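Local coordinates for protein intradiol ring-cleavage dioxygenase (Streptomyces sp. SirexAA-E, PDB 4ILV) that probably cleaves catechol-type aromatic rings between their two hydroxyl-bearing carbons, as a secreted non-heme iron(III) dioxygenase, at residues Leu84-Tyr95 with Tyr124-Ala135. Sequence-based numbering, arbitrary orientation.
Sequences LDFWQADTGGAY and YPGRTRHIHVKA. With FE (Fe (III) ion), chain C; EDO (1,2-ethanediol), chain D.
The phenolic OH of Y95 is gripped twice: it binds the iron(III) ion at 2.0 Å and accepts a hydrogen bond from a water, 2.6 Å away, that also donates to the carbonyl O of H130 and accepts from A89 N. With Y124 OH, H130 NE2 and H132 NE2 it completes the two-tyrosine, two-histidine iron site of intradiol dioxygenases, set at one end of an antiparallel strand pair, 84-87 with 130-135. Both oxygens of a 1,2-ethanediol, probably from the crystallisation liquor, take two further iron positions, and R127 NH1 donates to its O1 (2.7 Å). The tyrosines meet with the edge of Y95 toward the face of Y124, planes at 77°.

H132 is steadied from the neighbouring strand. W87, whose CG lies between its backbone N and carbonyl carbon (chi1 72°), turns its indole over the imidazole in an offset stack, planes at 8°, NE1 lying over the ring. The edge of the same indole meets K134 CG, while K134 NZ goes on to E41 and T144. A leucine in place of W87 removes the flat stacking partner from the H132 imidazole, and this iron ligand would probably tilt more easily. On the sheet's other face, V133 CG2 sits over the F86 ring, 3.6 Å from CE1.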
# COMPACT_ATOMS: atom_id res chain seq x y z
N LEU A 84 -5.17 5.23 -6.27
CA LEU A 84 -4.52 4.54 -5.16
C LEU A 84 -3.77 5.55 -4.28
O LEU A 84 -2.86 6.22 -4.74
CB LEU A 84 -3.53 3.49 -5.67
CG LEU A 84 -4.19 2.35 -6.46
CD1 LEU A 84 -3.13 1.55 -7.17
CD2 LEU A 84 -4.97 1.47 -5.51
N ASP A 85 -4.17 5.66 -3.02
CA ASP A 85 -3.64 6.66 -2.11
C ASP A 85 -2.95 5.92 -0.97
O ASP A 85 -3.61 5.31 -0.13
CB ASP A 85 -4.81 7.51 -1.59
CG ASP A 85 -4.35 8.72 -0.75
OD1 ASP A 85 -3.15 9.07 -0.77
OD2 ASP A 85 -5.22 9.33 -0.08
N PHE A 86 -1.62 5.97 -0.95
CA PHE A 86 -0.83 5.22 0.02
C PHE A 86 -0.36 6.11 1.17
O PHE A 86 -0.05 7.28 0.97
CB PHE A 86 0.41 4.63 -0.66
CG PHE A 86 0.13 3.51 -1.65
CD1 PHE A 86 -0.01 2.21 -1.21
CD2 PHE A 86 0.06 3.77 -3.01
CE1 PHE A 86 -0.23 1.18 -2.10
CE2 PHE A 86 -0.16 2.74 -3.92
CZ PHE A 86 -0.31 1.45 -3.46
N TRP A 87 -0.32 5.55 2.38
CA TRP A 87 0.41 6.20 3.46
C TRP A 87 1.00 5.14 4.40
O TRP A 87 0.54 3.99 4.41
CB TRP A 87 -0.44 7.25 4.20
CG TRP A 87 -1.54 6.70 5.06
CD1 TRP A 87 -1.54 6.62 6.43
CD2 TRP A 87 -2.80 6.18 4.63
NE1 TRP A 87 -2.71 6.07 6.87
CE2 TRP A 87 -3.51 5.79 5.78
CE3 TRP A 87 -3.38 5.98 3.37
CZ2 TRP A 87 -4.78 5.21 5.73
CZ3 TRP A 87 -4.65 5.40 3.32
CH2 TRP A 87 -5.33 5.03 4.49
N GLN A 88 2.03 5.51 5.17
CA GLN A 88 2.78 4.52 5.95
C GLN A 88 3.73 5.20 6.92
O GLN A 88 4.01 6.39 6.78
CB GLN A 88 3.64 3.66 5.03
CG GLN A 88 4.79 4.45 4.38
CD GLN A 88 5.79 3.58 3.66
OE1 GLN A 88 5.59 3.20 2.50
NE2 GLN A 88 6.89 3.26 4.33
N ALA A 89 4.25 4.43 7.86
CA ALA A 89 5.27 4.95 8.77
C ALA A 89 6.63 4.98 8.09
O ALA A 89 6.85 4.25 7.12
CB ALA A 89 5.34 4.09 10.03
N ASP A 90 7.53 5.82 8.61
CA ASP A 90 8.90 5.85 8.11
C ASP A 90 9.68 4.66 8.67
O ASP A 90 9.09 3.79 9.31
CB ASP A 90 9.58 7.21 8.40
CG ASP A 90 9.77 7.50 9.89
OD1 ASP A 90 9.67 6.58 10.74
OD2 ASP A 90 10.04 8.68 10.20
N THR A 91 10.98 4.60 8.41
CA THR A 91 11.78 3.44 8.84
C THR A 91 11.79 3.27 10.36
O THR A 91 12.05 2.18 10.87
CB THR A 91 13.22 3.50 8.32
OG1 THR A 91 13.83 2.22 8.51
CG2 THR A 91 14.05 4.58 9.06
N GLY A 92 11.50 4.35 11.08
CA GLY A 92 11.52 4.32 12.53
C GLY A 92 10.13 4.17 13.12
O GLY A 92 9.95 4.26 14.34
N GLY A 93 9.13 4.00 12.26
CA GLY A 93 7.78 3.75 12.72
C GLY A 93 6.94 4.99 12.99
O GLY A 93 5.86 4.89 13.56
N ALA A 94 7.40 6.16 12.55
CA ALA A 94 6.63 7.39 12.78
C ALA A 94 5.84 7.82 11.55
O ALA A 94 6.36 7.76 10.43
CB ALA A 94 7.56 8.52 13.26
N TYR A 95 4.59 8.25 11.75
CA TYR A 95 3.81 8.85 10.67
C TYR A 95 3.99 10.36 10.71
O TYR A 95 4.14 10.95 11.79
CB TYR A 95 2.31 8.53 10.80
CG TYR A 95 1.94 7.08 10.53
CD1 TYR A 95 1.47 6.69 9.28
CD2 TYR A 95 2.05 6.12 11.53
CE1 TYR A 95 1.13 5.36 9.02
CE2 TYR A 95 1.70 4.78 11.28
CZ TYR A 95 1.25 4.41 10.02
OH TYR A 95 0.91 3.09 9.75
N TYR A 124 5.81 -0.03 15.04
CA TYR A 124 5.39 0.86 16.11
C TYR A 124 4.47 0.10 17.07
O TYR A 124 4.12 -1.04 16.80
CB TYR A 124 4.78 2.15 15.53
CG TYR A 124 3.51 2.00 14.71
CD1 TYR A 124 2.26 1.97 15.33
CD2 TYR A 124 3.55 1.95 13.33
CE1 TYR A 124 1.09 1.87 14.60
CE2 TYR A 124 2.38 1.85 12.57
CZ TYR A 124 1.16 1.81 13.22
OH TYR A 124 -0.01 1.71 12.49
N PRO A 125 4.11 0.71 18.24
CA PRO A 125 3.45 -0.14 19.24
C PRO A 125 2.13 -0.81 18.82
O PRO A 125 1.23 -0.19 18.26
CB PRO A 125 3.23 0.82 20.42
CG PRO A 125 4.37 1.83 20.30
CD PRO A 125 4.49 2.03 18.80
N GLY A 126 2.06 -2.11 19.10
CA GLY A 126 0.84 -2.87 18.94
C GLY A 126 0.54 -3.39 17.54
O GLY A 126 -0.41 -4.15 17.37
N ARG A 127 1.32 -2.99 16.54
CA ARG A 127 0.97 -3.37 15.17
C ARG A 127 2.10 -4.10 14.47
O ARG A 127 3.28 -3.79 14.64
CB ARG A 127 0.59 -2.14 14.33
CG ARG A 127 -0.59 -1.34 14.87
CD ARG A 127 -1.78 -1.31 13.92
NE ARG A 127 -1.94 -2.56 13.18
CZ ARG A 127 -2.26 -2.61 11.89
NH1 ARG A 127 -2.45 -1.48 11.21
NH2 ARG A 127 -2.38 -3.78 11.28
N THR A 128 1.72 -5.06 13.63
CA THR A 128 2.67 -5.67 12.72
C THR A 128 2.99 -4.67 11.60
O THR A 128 2.39 -3.59 11.54
CB THR A 128 2.12 -6.97 12.12
OG1 THR A 128 3.19 -7.67 11.46
CG2 THR A 128 1.01 -6.67 11.13
N ARG A 129 3.94 -5.01 10.74
CA ARG A 129 4.37 -4.11 9.69
C ARG A 129 3.30 -3.99 8.58
O ARG A 129 2.73 -5.01 8.14
CB ARG A 129 5.68 -4.63 9.11
CG ARG A 129 6.50 -3.55 8.46
CD ARG A 129 7.80 -4.11 7.92
NE ARG A 129 8.50 -4.93 8.90
CZ ARG A 129 9.34 -4.48 9.82
NH1 ARG A 129 9.61 -3.18 9.94
NH2 ARG A 129 9.92 -5.36 10.63
N HIS A 130 3.03 -2.78 8.10
CA HIS A 130 1.98 -2.58 7.10
C HIS A 130 2.12 -1.28 6.32
O HIS A 130 2.71 -0.32 6.79
CB HIS A 130 0.59 -2.58 7.77
CG HIS A 130 0.42 -1.49 8.79
ND1 HIS A 130 0.98 -1.56 10.04
CD2 HIS A 130 -0.22 -0.29 8.72
CE1 HIS A 130 0.69 -0.45 10.71
NE2 HIS A 130 -0.03 0.33 9.94
N ILE A 131 1.50 -1.24 5.14
CA ILE A 131 1.35 -0.02 4.37
C ILE A 131 -0.15 0.23 4.18
O ILE A 131 -0.88 -0.69 3.80
CB ILE A 131 2.01 -0.17 2.99
CG1 ILE A 131 3.53 -0.23 3.13
CG2 ILE A 131 1.61 0.98 2.07
CD1 ILE A 131 4.24 -0.55 1.81
N HIS A 132 -0.61 1.45 4.44
CA HIS A 132 -2.02 1.75 4.27
C HIS A 132 -2.34 2.13 2.82
O HIS A 132 -1.53 2.75 2.16
CB HIS A 132 -2.45 2.90 5.16
CG HIS A 132 -2.42 2.59 6.63
ND1 HIS A 132 -3.50 2.04 7.29
CD2 HIS A 132 -1.46 2.78 7.56
CE1 HIS A 132 -3.20 1.90 8.57
NE2 HIS A 132 -1.96 2.32 8.76
N VAL A 133 -3.54 1.79 2.36
CA VAL A 133 -3.95 2.18 1.02
C VAL A 133 -5.47 2.38 0.91
O VAL A 133 -6.26 1.59 1.45
CB VAL A 133 -3.44 1.18 -0.07
CG1 VAL A 133 -4.02 -0.23 0.16
CG2 VAL A 133 -3.77 1.68 -1.49
N LYS A 134 -5.87 3.44 0.22
CA LYS A 134 -7.26 3.62 -0.19
C LYS A 134 -7.33 3.49 -1.71
O LYS A 134 -6.57 4.15 -2.42
CB LYS A 134 -7.79 4.98 0.23
CG LYS A 134 -8.08 5.09 1.71
CD LYS A 134 -8.44 6.51 2.08
CE LYS A 134 -8.73 6.62 3.56
NZ LYS A 134 -10.08 6.10 3.87
N ALA A 135 -8.25 2.65 -2.21
CA ALA A 135 -8.43 2.45 -3.64
C ALA A 135 -9.82 2.89 -4.07
O ALA A 135 -10.81 2.54 -3.43
CB ALA A 135 -8.23 0.95 -4.01
FE FE C . -0.72 2.25 10.64
C1 EDO D . -3.20 1.96 12.76
O1 EDO D . -2.57 1.20 11.72
C2 EDO D . -2.49 3.31 12.96
O2 EDO D . -2.09 3.87 11.70
O HOH W 1 2.90 1.94 8.63